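Local coordinates for protein AvrA (Salmonella typhimurium, PDB 6BE0) that probably transfers acetyl groups from acetyl-CoA to serine and threonine residues of target proteins, and binds inositol hexakisphosphate and coenzyme A, at residues A153-T158 / F172-L177; F114-G119 / V139-P144; K102-E107 / V128-M133. All blocks are in the same frame, centred on the assembly; numbering follows the deposited sequence.

Contact 1: A153-T158 / F172-L177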
ATOM      1  N   ALA A 153      -6.075   0.406 -18.804  1.00 40.40           N
ATOM      2  CA  ALA A 153      -6.757  -0.866 -19.020  1.00 41.12           C
ATOM      3  C   ALA A 153      -7.114  -1.542 -17.700  1.00 39.96           C
ATOM      4  O   ALA A 153      -8.253  -1.961 -17.497  1.00 40.62           O
ATOM      5  CB  ALA A 153      -5.894  -1.790 -19.863  1.00 41.63           C
ATOM      6  N   LEU A 154      -6.133  -1.643 -16.809  1.00 45.82           N
ATOM      7  CA  LEU A 154      -6.324  -2.309 -15.524  1.00 44.86           C
ATOM      8  C   LEU A 154      -7.374  -1.598 -14.675  1.00 42.34           C
ATOM      9  O   LEU A 154      -8.154  -2.241 -13.971  1.00 42.51           O
ATOM     10  CB  LEU A 154      -4.998  -2.382 -14.763  1.00 43.88           C
ATOM     11  CG  LEU A 154      -3.907  -3.238 -15.414  1.00 42.58           C
ATOM     12  CD1 LEU A 154      -2.591  -3.095 -14.661  1.00 41.05           C
ATOM     13  CD2 LEU A 154      -4.326  -4.700 -15.478  1.00 47.90           C
ATOM     14  N   ALA A 155      -7.387  -0.271 -14.741  1.00 38.65           N
ATOM     15  CA  ALA A 155      -8.365   0.522 -14.009  1.00 38.92           C
ATOM     16  C   ALA A 155      -9.777   0.223 -14.503  1.00 39.98           C
ATOM     17  O   ALA A 155     -10.702   0.063 -13.707  1.00 39.95           O
ATOM     18  CB  ALA A 155      -8.056   2.005 -14.147  1.00 39.48           C
ATOM     19  N   LEU A 156      -9.936   0.145 -15.820  1.00 45.08           N
ATOM     20  CA  LEU A 156     -11.232  -0.153 -16.419  1.00 46.62           C
ATOM     21  C   LEU A 156     -11.657  -1.590 -16.127  1.00 46.47           C
ATOM     22  O   LEU A 156     -12.844  -1.869 -15.954  1.00 47.21           O
ATOM     23  CB  LEU A 156     -11.188   0.085 -17.929  1.00 48.50           C
ATOM     24  CG  LEU A 156     -10.957   1.538 -18.354  1.00 54.68           C
ATOM     25  CD1 LEU A 156     -10.670   1.632 -19.847  1.00 51.34           C
ATOM     26  CD2 LEU A 156     -12.153   2.407 -17.985  1.00 55.79           C
ATOM     27  N   ARG A 157     -10.688  -2.498 -16.072  1.00 46.12           N
ATOM     28  CA  ARG A 157     -10.974  -3.899 -15.790  1.00 46.46           C
ATOM     29  C   ARG A 157     -11.545  -4.050 -14.387  1.00 45.50           C
ATOM     30  O   ARG A 157     -12.524  -4.767 -14.174  1.00 46.22           O
ATOM     31  CB  ARG A 157      -9.715  -4.753 -15.929  1.00 46.27           C
ATOM     32  CG  ARG A 157      -9.974  -6.249 -15.815  1.00 47.44           C
ATOM     33  CD  ARG A 157      -8.680  -7.044 -15.757  1.00 49.28           C
ATOM     34  NE  ARG A 157      -7.823  -6.792 -16.912  1.00 56.16           N
ATOM     35  CZ  ARG A 157      -6.592  -7.274 -17.050  1.00 61.89           C
ATOM     36  NH1 ARG A 157      -6.064  -8.038 -16.101  1.00 55.59           N
ATOM     37  NH2 ARG A 157      -5.887  -6.990 -18.139  1.00 62.68           N
ATOM     38  N   THR A 158     -10.921  -3.367 -13.432  1.00 38.92           N
ATOM     39  CA  THR A 158     -11.321  -3.454 -12.036  1.00 38.27           C
ATOM     40  C   THR A 158     -12.635  -2.716 -11.803  1.00 38.59           C
ATOM     41  O   THR A 158     -13.479  -3.171 -11.033  1.00 38.62           O
ATOM     42  CB  THR A 158     -10.237  -2.876 -11.106  1.00 37.32           C
ATOM     43  OG1 THR A 158      -8.976  -3.486 -11.408  1.00 37.20           O
ATOM     44  CG2 THR A 158     -10.584  -3.123  -9.642  1.00 37.16           C
ATOM     45  N   PHE A 172     -15.694   4.213  -7.952  1.00 35.67           N
ATOM     46  CA  PHE A 172     -14.372   3.600  -7.942  1.00 34.30           C
ATOM     47  C   PHE A 172     -13.308   4.510  -8.551  1.00 34.19           C
ATOM     48  O   PHE A 172     -13.568   5.247  -9.503  1.00 35.42           O
ATOM     49  CB  PHE A 172     -14.400   2.267  -8.693  1.00 34.57           C
ATOM     50  CG  PHE A 172     -13.038   1.676  -8.930  1.00 33.58           C
ATOM     51  CD1 PHE A 172     -12.396   1.849 -10.145  1.00 34.12           C
ATOM     52  CD2 PHE A 172     -12.396   0.956  -7.936  1.00 32.33           C
ATOM     53  CE1 PHE A 172     -11.143   1.309 -10.365  1.00 33.42           C
ATOM     54  CE2 PHE A 172     -11.143   0.415  -8.150  1.00 31.66           C
ATOM     55  CZ  PHE A 172     -10.516   0.592  -9.367  1.00 32.19           C
ATOM     56  N   ALA A 173     -12.105   4.444  -7.988  1.00 32.91           N
ATOM     57  CA  ALA A 173     -10.966   5.191  -8.499  1.00 32.85           C
ATOM     58  C   ALA A 173      -9.676   4.423  -8.242  1.00 31.68           C
ATOM     59  O   ALA A 173      -9.547   3.730  -7.236  1.00 30.73           O
ATOM     60  CB  ALA A 173     -10.902   6.569  -7.859  1.00 33.05           C
ATOM     61  N   MET A 174      -8.730   4.545  -9.165  1.00 39.14           N
ATOM     62  CA  MET A 174      -7.424   3.920  -9.022  1.00 38.18           C
ATOM     63  C   MET A 174      -6.367   5.011  -8.916  1.00 38.24           C
ATOM     64  O   MET A 174      -6.376   5.966  -9.691  1.00 39.25           O
ATOM     65  CB  MET A 174      -7.146   2.989 -10.201  1.00 38.63           C
ATOM     66  CG  MET A 174      -5.765   2.362 -10.201  1.00 38.15           C
ATOM     67  SD  MET A 174      -5.608   1.131 -11.507  1.00 45.32           S
ATOM     68  CE  MET A 174      -3.917   1.400 -12.025  1.00 44.14           C
ATOM     69  N   VAL A 175      -5.470   4.871  -7.945  1.00 31.14           N
ATOM     70  CA  VAL A 175      -4.476   5.899  -7.660  1.00 31.31           C
ATOM     71  C   VAL A 175      -3.056   5.377  -7.858  1.00 31.12           C
ATOM     72  O   VAL A 175      -2.653   4.380  -7.259  1.00 30.38           O
ATOM     73  CB  VAL A 175      -4.625   6.434  -6.221  1.00 30.83           C
ATOM     74  CG1 VAL A 175      -3.555   7.479  -5.916  1.00 31.28           C
ATOM     75  CG2 VAL A 175      -6.011   7.024  -6.022  1.00 31.26           C
ATOM     76  N   GLU A 176      -2.308   6.070  -8.708  1.00 36.82           N
ATOM     77  CA  GLU A 176      -0.896   5.787  -8.919  1.00 39.00           C
ATOM     78  C   GLU A 176      -0.073   6.538  -7.882  1.00 37.36           C
ATOM     79  O   GLU A 176      -0.268   7.736  -7.686  1.00 38.69           O
ATOM     80  CB  GLU A 176      -0.477   6.191 -10.336  1.00 38.03           C
ATOM     81  CG  GLU A 176       1.005   6.018 -10.641  1.00 42.19           C
ATOM     82  CD  GLU A 176       1.414   6.713 -11.926  1.00 40.09           C
ATOM     83  OE1 GLU A 176       1.133   7.923 -12.064  1.00 40.88           O
ATOM     84  OE2 GLU A 176       2.014   6.049 -12.797  1.00 40.71           O
ATOM     85  N   LEU A 177       0.839   5.833  -7.220  1.00 30.78           N
ATOM     86  CA  LEU A 177       1.702   6.447  -6.215  1.00 30.93           C
ATOM     87  C   LEU A 177       3.133   6.600  -6.723  1.00 31.87           C
ATOM     88  O   LEU A 177       3.774   7.624  -6.485  1.00 32.73           O
ATOM     89  CB  LEU A 177       1.687   5.623  -4.923  1.00 30.00           C
ATOM     90  CG  LEU A 177       0.344   5.524  -4.191  1.00 29.26           C
ATOM     91  CD1 LEU A 177       0.506   4.745  -2.894  1.00 28.66           C
ATOM     92  CD2 LEU A 177      -0.250   6.900  -3.910  1.00 29.76           C
TER
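F172 meets the helix segment A153-T158 with the far half of its ring. Its CB points at the helix, and chi1 of 170° sets CG trans to the backbone N, which carries the ring off the strand toward the helix. On one branch, F172 CE1 comes within 3.6 Å of the backbone oxygen A155 O. On the other, F172 CE2 lies 3.9 Å from T158 CG2, while the tip, F172 CZ, is closer to the same methyl, T158 CG2, at 3.7 Å. The side chain of T158 lies roughly perpendicular to that of F172. The axes of helix segment 153-158 and strand segment 172-176 approach to 8.8 Å and run nearly antiparallel (151°), the geometry of a beta-alpha-beta unit in which helix 151-164 connects neighbouring parallel strands 136-143 and 170-176. F172 also touches L141 on the first of these strands and L162 farther along the helix. Two residues on, M174 reaches the same helix: its SD lies 3.7 Å from A155 CB. T158 keeps its hydroxyl within the helix, where OG1 donates to L154 O at 3.0 Å. T158 N donates to that oxygen from the opposite face of the carbonyl plane.

Contact 2: F114-G119 / V139-P144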
ATOM      1  N   PHE A 114      -8.522  -3.664   2.025  1.00 29.34           N
ATOM      2  CA  PHE A 114      -8.318  -4.960   1.397  1.00 29.17           C
ATOM      3  C   PHE A 114      -6.935  -5.066   0.785  1.00 28.93           C
ATOM      4  O   PHE A 114      -6.551  -4.219  -0.014  1.00 28.80           O
ATOM      5  CB  PHE A 114      -9.366  -5.197   0.311  1.00 29.16           C
ATOM      6  CG  PHE A 114     -10.781  -5.117   0.803  1.00 29.48           C
ATOM      7  CD1 PHE A 114     -11.472  -3.917   0.773  1.00 29.65           C
ATOM      8  CD2 PHE A 114     -11.424  -6.243   1.288  1.00 29.69           C
ATOM      9  CE1 PHE A 114     -12.777  -3.842   1.221  1.00 30.05           C
ATOM     10  CE2 PHE A 114     -12.728  -6.174   1.739  1.00 30.06           C
ATOM     11  CZ  PHE A 114     -13.405  -4.971   1.704  1.00 30.25           C
ATOM     12  N   LEU A 115      -6.191  -6.101   1.165  1.00 28.81           N
ATOM     13  CA  LEU A 115      -5.010  -6.501   0.412  1.00 28.69           C
ATOM     14  C   LEU A 115      -5.454  -7.503  -0.638  1.00 28.69           C
ATOM     15  O   LEU A 115      -5.947  -8.582  -0.304  1.00 28.88           O
ATOM     16  CB  LEU A 115      -3.934  -7.112   1.312  1.00 28.88           C
ATOM     17  CG  LEU A 115      -3.287  -6.210   2.363  1.00 29.02           C
ATOM     18  CD1 LEU A 115      -2.075  -6.912   2.948  1.00 29.28           C
ATOM     19  CD2 LEU A 115      -2.897  -4.857   1.788  1.00 28.87           C
ATOM     20  N   VAL A 116      -5.282  -7.140  -1.904  1.00 28.57           N
ATOM     21  CA  VAL A 116      -5.763  -7.959  -3.009  1.00 28.68           C
ATOM     22  C   VAL A 116      -4.625  -8.378  -3.931  1.00 28.74           C
ATOM     23  O   VAL A 116      -3.876  -7.543  -4.434  1.00 28.64           O
ATOM     24  CB  VAL A 116      -6.848  -7.216  -3.830  1.00 28.67           C
ATOM     25  CG1 VAL A 116      -6.368  -5.827  -4.254  1.00 28.52           C
ATOM     26  CG2 VAL A 116      -7.282  -8.048  -5.038  1.00 28.89           C
ATOM     27  N   ASN A 117      -4.499  -9.685  -4.138  1.00 29.00           N
ATOM     28  CA  ASN A 117      -3.612 -10.211  -5.164  1.00 29.22           C
ATOM     29  C   ASN A 117      -4.325 -10.166  -6.507  1.00 29.36           C
ATOM     30  O   ASN A 117      -5.219 -10.969  -6.773  1.00 29.61           O
ATOM     31  CB  ASN A 117      -3.172 -11.638  -4.843  1.00 29.59           C
ATOM     32  CG  ASN A 117      -2.155 -12.169  -5.838  1.00 29.94           C
ATOM     33  OD1 ASN A 117      -1.625 -11.421  -6.661  1.00 29.87           O
ATOM     34  ND2 ASN A 117      -1.873 -13.464  -5.764  1.00 30.40           N
ATOM     35  N   MET A 118      -3.929  -9.218  -7.350  1.00 49.61           N
ATOM     36  CA  MET A 118      -4.622  -8.975  -8.607  1.00 50.05           C
ATOM     37  C   MET A 118      -4.147  -9.934  -9.690  1.00 49.20           C
ATOM     38  O   MET A 118      -4.864 -10.198 -10.653  1.00 59.11           O
ATOM     39  CB  MET A 118      -4.412  -7.528  -9.057  1.00 48.55           C
ATOM     40  CG  MET A 118      -4.462  -6.513  -7.920  1.00 48.21           C
ATOM     41  SD  MET A 118      -5.335  -5.001  -8.355  1.00 53.84           S
ATOM     42  CE  MET A 118      -6.999  -5.465  -7.921  1.00 50.11           C
ATOM     43  N   GLY A 119      -2.938 -10.457  -9.526  1.00 42.13           N
ATOM     44  CA  GLY A 119      -2.365 -11.366 -10.501  1.00 50.90           C
ATOM     45  C   GLY A 119      -2.980 -12.750 -10.449  1.00 47.19           C
ATOM     46  O   GLY A 119      -3.551 -13.149  -9.434  1.00 52.80           O
ATOM     47  N   VAL A 139     -14.605   3.417  -3.247  1.00 31.45           N
ATOM     48  CA  VAL A 139     -13.602   2.365  -3.343  1.00 30.78           C
ATOM     49  C   VAL A 139     -12.393   2.899  -4.097  1.00 30.52           C
ATOM     50  O   VAL A 139     -12.502   3.260  -5.267  1.00 30.69           O
ATOM     51  CB  VAL A 139     -14.157   1.115  -4.060  1.00 30.68           C
ATOM     52  CG1 VAL A 139     -13.109   0.012  -4.122  1.00 30.11           C
ATOM     53  CG2 VAL A 139     -15.413   0.619  -3.359  1.00 31.04           C
ATOM     54  N   ILE A 140     -11.246   2.953  -3.427  1.00 33.31           N
ATOM     55  CA  ILE A 140     -10.029   3.468  -4.045  1.00 32.22           C
ATOM     56  C   ILE A 140      -8.910   2.437  -4.007  1.00 31.72           C
ATOM     57  O   ILE A 140      -8.475   2.014  -2.937  1.00 31.56           O
ATOM     58  CB  ILE A 140      -9.552   4.763  -3.363  1.00 34.57           C
ATOM     59  CG1 ILE A 140     -10.659   5.820  -3.430  1.00 35.02           C
ATOM     60  CG2 ILE A 140      -8.278   5.280  -4.034  1.00 32.41           C
ATOM     61  CD1 ILE A 140     -10.343   7.111  -2.700  1.00 33.62           C
ATOM     62  N   LEU A 141      -8.452   2.046  -5.193  1.00 29.58           N
ATOM     63  CA  LEU A 141      -7.349   1.106  -5.337  1.00 29.23           C
ATOM     64  C   LEU A 141      -6.032   1.865  -5.421  1.00 29.22           C
ATOM     65  O   LEU A 141      -5.844   2.692  -6.312  1.00 29.42           O
ATOM     66  CB  LEU A 141      -7.548   0.240  -6.586  1.00 29.22           C
ATOM     67  CG  LEU A 141      -6.412  -0.712  -6.975  1.00 29.01           C
ATOM     68  CD1 LEU A 141      -6.222  -1.801  -5.937  1.00 28.80           C
ATOM     69  CD2 LEU A 141      -6.684  -1.315  -8.345  1.00 34.17           C
ATOM     70  N   PHE A 142      -5.126   1.588  -4.489  1.00 28.86           N
ATOM     71  CA  PHE A 142      -3.820   2.235  -4.478  1.00 28.92           C
ATOM     72  C   PHE A 142      -2.750   1.302  -5.028  1.00 28.74           C
ATOM     73  O   PHE A 142      -2.564   0.192  -4.530  1.00 28.58           O
ATOM     74  CB  PHE A 142      -3.447   2.682  -3.064  1.00 29.03           C
ATOM     75  CG  PHE A 142      -4.327   3.772  -2.523  1.00 29.36           C
ATOM     76  CD1 PHE A 142      -5.483   3.467  -1.824  1.00 29.42           C
ATOM     77  CD2 PHE A 142      -4.001   5.101  -2.715  1.00 29.72           C
ATOM     78  CE1 PHE A 142      -6.294   4.468  -1.327  1.00 29.84           C
ATOM     79  CE2 PHE A 142      -4.809   6.108  -2.219  1.00 30.15           C
ATOM     80  CZ  PHE A 142      -5.954   5.789  -1.525  1.00 30.22           C
ATOM     81  N   GLU A 143      -2.064   1.765  -6.069  1.00 29.73           N
ATOM     82  CA  GLU A 143      -0.930   1.051  -6.637  1.00 29.71           C
ATOM     83  C   GLU A 143       0.361   1.709  -6.159  1.00 32.61           C
ATOM     84  O   GLU A 143       0.615   2.869  -6.488  1.00 30.12           O
ATOM     85  CB  GLU A 143      -1.002   1.056  -8.165  1.00 29.88           C
ATOM     86  CG  GLU A 143      -2.133   0.218  -8.745  1.00 29.83           C
ATOM     87  CD  GLU A 143      -1.939  -1.274  -8.528  1.00 31.93           C
ATOM     88  OE1 GLU A 143      -0.828  -1.686  -8.136  1.00 29.67           O
ATOM     89  OE2 GLU A 143      -2.903  -2.037  -8.753  1.00 31.53           O
ATOM     90  N   PRO A 144       1.172   0.987  -5.364  1.00 30.32           N
ATOM     91  CA  PRO A 144       2.415   1.601  -4.884  1.00 30.57           C
ATOM     92  C   PRO A 144       3.380   1.971  -6.011  1.00 30.84           C
ATOM     93  O   PRO A 144       4.113   2.951  -5.885  1.00 31.14           O
ATOM     94  CB  PRO A 144       3.020   0.514  -3.987  1.00 30.55           C
ATOM     95  CG  PRO A 144       1.864  -0.322  -3.571  1.00 30.27           C
ATOM     96  CD  PRO A 144       0.939  -0.330  -4.746  1.00 30.13           C
TER
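E143 OE2 is approached by M118 SD at 3.9 Å and also has a weak hydrogen bond with S126 OG. The other carboxylate oxygen, OE1, is hydrogen-bonded to H124 NE2. Chi1 of -69° sets CG of E143 beside the backbone N, and a bend at chi2 (-68°) turns the carboxylate toward the segment F114-G119. Pairing of H124 with E143 is consistent with the histidine-acid pair of YopJ acetyltransferases and of the clan CA peptidases to which their fold is related. The side chain of E143 lies about 11 Å from that of the CoA-binding R181.

M118 reaches across from just beyond the end of strand 111-117, its chain bent at chi2 and chi3. It meets L141 tip to tip, M118 SD to L141 CD2 at 3.9 Å. Farther back V116 CG1 and L141 CD1 are 4.4 Å apart, a looser touch across strand 125-133, which lies between the two strands in the sheet. The turn bearing M118 is an Asx turn: G119 N donates to N117 OD1 in a long, bent bond (3.3 Å, 136° at the hydrogen), from above the amide carbonyl plane, and H124 N supplies that oxygen with a second bond.

Across the two segments no hydrogen bond forms. M118 SD is a van der Waals neighbour of both L141 and the acid, and the polar hold on the carboxylate comes from H124 and, weakly, S126.

Contact 3: K102-E107 / V128-M133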
ATOM      1  N   LYS A 102     -18.866  -6.104  -1.631  1.00 35.74           N
ATOM      2  CA  LYS A 102     -20.316  -6.219  -1.537  1.00 36.48           C
ATOM      3  C   LYS A 102     -20.726  -6.671  -0.139  1.00 36.74           C
ATOM      4  O   LYS A 102     -21.643  -6.108   0.452  1.00 37.31           O
ATOM      5  CB  LYS A 102     -20.855  -7.196  -2.584  1.00 36.89           C
ATOM      6  CG  LYS A 102     -22.366  -7.138  -2.756  1.00 38.02           C
ATOM      7  CD  LYS A 102     -22.851  -8.102  -3.823  1.00 45.40           C
ATOM      8  CE  LYS A 102     -24.372  -8.042  -3.975  1.00 53.15           C
ATOM      9  NZ  LYS A 102     -24.848  -6.902  -4.829  1.00 54.15           N
ATOM     10  N   GLU A 103     -20.043  -7.686   0.385  1.00 40.43           N
ATOM     11  CA  GLU A 103     -20.338  -8.198   1.720  1.00 40.72           C
ATOM     12  C   GLU A 103     -20.181  -7.112   2.773  1.00 40.76           C
ATOM     13  O   GLU A 103     -21.056  -6.919   3.616  1.00 42.02           O
ATOM     14  CB  GLU A 103     -19.423  -9.378   2.072  1.00 40.41           C
ATOM     15  CG  GLU A 103     -20.108 -10.736   2.075  1.00 49.50           C
ATOM     16  CD  GLU A 103     -21.314 -10.780   2.993  1.00 49.67           C
ATOM     17  OE1 GLU A 103     -22.449 -10.878   2.478  1.00 50.35           O
ATOM     18  OE2 GLU A 103     -21.130 -10.716   4.225  1.00 47.35           O
ATOM     19  N   THR A 104     -19.058  -6.407   2.716  1.00 32.34           N
ATOM     20  CA  THR A 104     -18.726  -5.396   3.712  1.00 32.40           C
ATOM     21  C   THR A 104     -19.777  -4.289   3.743  1.00 33.00           C
ATOM     22  O   THR A 104     -20.155  -3.809   4.813  1.00 33.49           O
ATOM     23  CB  THR A 104     -17.336  -4.792   3.437  1.00 31.78           C
ATOM     24  OG1 THR A 104     -16.352  -5.833   3.470  1.00 31.35           O
ATOM     25  CG2 THR A 104     -16.979  -3.739   4.473  1.00 31.96           C
ATOM     26  N   ARG A 105     -20.248  -3.890   2.568  1.00 38.15           N
ATOM     27  CA  ARG A 105     -21.304  -2.889   2.473  1.00 38.85           C
ATOM     28  C   ARG A 105     -22.601  -3.419   3.080  1.00 41.24           C
ATOM     29  O   ARG A 105     -23.299  -2.701   3.795  1.00 41.58           O
ATOM     30  CB  ARG A 105     -21.537  -2.486   1.014  1.00 38.84           C
ATOM     31  CG  ARG A 105     -22.535  -1.348   0.841  1.00 39.65           C
ATOM     32  CD  ARG A 105     -22.974  -1.195  -0.609  1.00 45.24           C
ATOM     33  NE  ARG A 105     -24.185  -0.386  -0.721  1.00 51.19           N
ATOM     34  CZ  ARG A 105     -25.420  -0.852  -0.557  1.00 48.60           C
ATOM     35  NH1 ARG A 105     -25.623  -2.135  -0.274  1.00 50.79           N
ATOM     36  NH2 ARG A 105     -26.459  -0.037  -0.676  1.00 46.71           N
ATOM     37  N   MET A 106     -22.913  -4.678   2.786  1.00 34.55           N
ATOM     38  CA  MET A 106     -24.141  -5.308   3.260  1.00 35.36           C
ATOM     39  C   MET A 106     -24.198  -5.381   4.781  1.00 35.68           C
ATOM     40  O   MET A 106     -25.264  -5.228   5.376  1.00 36.56           O
ATOM     41  CB  MET A 106     -24.270  -6.717   2.680  1.00 35.27           C
ATOM     42  CG  MET A 106     -24.629  -6.753   1.207  1.00 35.38           C
ATOM     43  SD  MET A 106     -26.365  -6.392   0.899  1.00 36.87           S
ATOM     44  CE  MET A 106     -27.139  -7.876   1.539  1.00 37.48           C
ATOM     45  N   GLU A 107     -23.049  -5.614   5.406  1.00 35.64           N
ATOM     46  CA  GLU A 107     -22.991  -5.805   6.850  1.00 35.99           C
ATOM     47  C   GLU A 107     -23.034  -4.486   7.615  1.00 36.40           C
ATOM     48  O   GLU A 107     -23.075  -4.479   8.844  1.00 36.86           O
ATOM     49  CB  GLU A 107     -21.729  -6.579   7.225  1.00 35.34           C
ATOM     50  CG  GLU A 107     -21.714  -8.006   6.701  1.00 35.15           C
ATOM     51  CD  GLU A 107     -20.508  -8.789   7.175  1.00 35.61           C
ATOM     52  OE1 GLU A 107     -19.712  -8.240   7.967  1.00 35.32           O
ATOM     53  OE2 GLU A 107     -20.356  -9.956   6.758  1.00 34.58           O
ATOM     54  N   VAL A 128      -6.701  -1.623  -1.183  1.00 28.67           N
ATOM     55  CA  VAL A 128      -7.922  -0.892  -1.496  1.00 28.86           C
ATOM     56  C   VAL A 128      -8.487  -0.271  -0.228  1.00 29.16           C
ATOM     57  O   VAL A 128      -8.580  -0.942   0.797  1.00 29.23           O
ATOM     58  CB  VAL A 128      -8.991  -1.810  -2.129  1.00 28.89           C
ATOM     59  CG1 VAL A 128     -10.286  -1.041  -2.390  1.00 29.21           C
ATOM     60  CG2 VAL A 128      -8.471  -2.432  -3.412  1.00 28.72           C
ATOM     61  N   ASP A 129      -8.861   1.004  -0.295  1.00 29.45           N
ATOM     62  CA  ASP A 129      -9.529   1.657   0.824  1.00 29.88           C
ATOM     63  C   ASP A 129     -11.024   1.760   0.551  1.00 30.19           C
ATOM     64  O   ASP A 129     -11.443   2.207  -0.519  1.00 30.26           O
ATOM     65  CB  ASP A 129      -8.944   3.044   1.086  1.00 30.18           C
ATOM     66  CG  ASP A 129      -9.320   3.589   2.457  1.00 30.71           C
ATOM     67  OD1 ASP A 129      -9.545   2.783   3.386  1.00 30.76           O
ATOM     68  OD2 ASP A 129      -9.384   4.825   2.611  1.00 31.18           O
ATOM     69  N   PHE A 130     -11.813   1.343   1.535  1.00 30.46           N
ATOM     70  CA  PHE A 130     -13.267   1.285   1.424  1.00 30.85           C
ATOM     71  C   PHE A 130     -13.901   2.223   2.449  1.00 31.52           C
ATOM     72  O   PHE A 130     -13.586   2.164   3.636  1.00 31.68           O
ATOM     73  CB  PHE A 130     -13.748  -0.158   1.624  1.00 30.72           C
ATOM     74  CG  PHE A 130     -15.241  -0.307   1.693  1.00 31.22           C
ATOM     75  CD1 PHE A 130     -15.976  -0.598   0.555  1.00 31.27           C
ATOM     76  CD2 PHE A 130     -15.905  -0.177   2.900  1.00 31.74           C
ATOM     77  CE1 PHE A 130     -17.349  -0.745   0.622  1.00 31.84           C
ATOM     78  CE2 PHE A 130     -17.276  -0.323   2.972  1.00 32.29           C
ATOM     79  CZ  PHE A 130     -18.000  -0.606   1.832  1.00 32.34           C
ATOM     80  N   ARG A 131     -14.793   3.090   1.981  1.00 34.84           N
ATOM     81  CA  ARG A 131     -15.395   4.114   2.830  1.00 37.99           C
ATOM     82  C   ARG A 131     -16.801   4.461   2.350  1.00 38.52           C
ATOM     83  O   ARG A 131     -16.976   4.898   1.211  1.00 36.26           O
ATOM     84  CB  ARG A 131     -14.513   5.370   2.840  1.00 35.86           C
ATOM     85  CG  ARG A 131     -14.999   6.510   3.737  1.00 37.99           C
ATOM     86  CD  ARG A 131     -14.430   6.408   5.146  1.00 36.85           C
ATOM     87  NE  ARG A 131     -12.976   6.569   5.176  1.00 36.44           N
ATOM     88  CZ  ARG A 131     -12.343   7.732   5.327  1.00 36.84           C
ATOM     89  NH1 ARG A 131     -13.022   8.863   5.464  1.00 44.62           N
ATOM     90  NH2 ARG A 131     -11.017   7.764   5.343  1.00 39.21           N
ATOM     91  N   VAL A 132     -17.803   4.264   3.206  1.00 44.66           N
ATOM     92  CA  VAL A 132     -19.150   4.734   2.891  1.00 46.19           C
ATOM     93  C   VAL A 132     -19.294   6.113   3.518  1.00 46.69           C
ATOM     94  O   VAL A 132     -18.909   6.340   4.666  1.00 46.47           O
ATOM     95  CB  VAL A 132     -20.281   3.777   3.380  1.00 42.90           C
ATOM     96  CG1 VAL A 132     -19.926   2.319   3.105  1.00 42.11           C
ATOM     97  CG2 VAL A 132     -20.601   3.977   4.850  1.00 54.96           C
ATOM     98  N   MET A 133     -19.835   7.034   2.735  1.00 54.91           N
ATOM     99  CA  MET A 133     -19.882   8.437   3.099  1.00 54.28           C
ATOM    100  C   MET A 133     -21.209   8.982   2.604  1.00 56.61           C
ATOM    101  O   MET A 133     -21.541   8.827   1.429  1.00 56.76           O
ATOM    102  CB  MET A 133     -18.698   9.179   2.482  1.00 54.08           C
ATOM    103  CG  MET A 133     -18.432  10.558   3.045  1.00 57.89           C
ATOM    104  SD  MET A 133     -16.856  11.212   2.456  1.00 60.45           S
ATOM    105  CE  MET A 133     -15.707  10.266   3.453  1.00 62.29           C
TER
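T104 and F130 face each other with their CA atoms 8.9 Å apart, and the next near pair, R105 and V132, has a CA separation of 7.9 Å. The backbones thus stay well apart, and side chains must fill the interval. The helix is regular here, with M106 N donating to K102 O at 3.0 Å. The strand alternates: F130 and V132 point at the helix, whereas D129 and R131 serve the other face of the sheet, where D129 forms a salt bridge with R113 and R131 makes a cation-pi contact with F201.

F130 spans most of the interval. With chi1 at 173°, its CG is trans to the backbone N and the ring is thrown out from the strand. T104 and F130 run alongside each other in opposite senses, which sets the methyl T104 CG2 3.7 Å from F130 CE2 and 4.0 Å from F130 CD2. At the ring tip, F130 CZ lies 4.0 Å from R105 N and 4.1 Å from R105 CB, so it abuts the helix backbone as well as a side-chain base. Beyond CB, R105 runs extended away from the ring and touches P168 and T137, the latter also packed against F130.

T104 OG1 is hydrogen-bonded to S100 O within its own helix, and chi1 of -59° sets CG2 opposite the backbone N, consistent with the methyl, not the hydroxyl, being the group that meets the ring. With 135 Å² buried and no hydrogen bond between the segments, helix 94-106 is held to the sheet here by shape and van der Waals contact, without a directional polar bond.

Overall arrangement
All three contacts involve one mixed five-stranded sheet, ordered 88-91, 111-117, 125-133, 136-143, 170-176. Between centres, contact 2 lies about 9 Å from contact 1 and about 14 Å from contact 3; contacts 1 and 3 are about 17 Å apart by centres and about 6 Å by nearest atoms. Probable backbone hydrogen bonds tie neighbours: V175 N to L141 O (2.7 Å) for contacts 1 and 2, F114 O to V128 N (2.9 Å) for contacts 2 and 3. Segments of contacts 3 and 2 alternate along the chain; contact 1 follows both. Helix 94-106 meets F130 in contact 3 and helix 151-164 meets F172 and M174 in contact 1, so both cover the sheet face bearing V139 and L141.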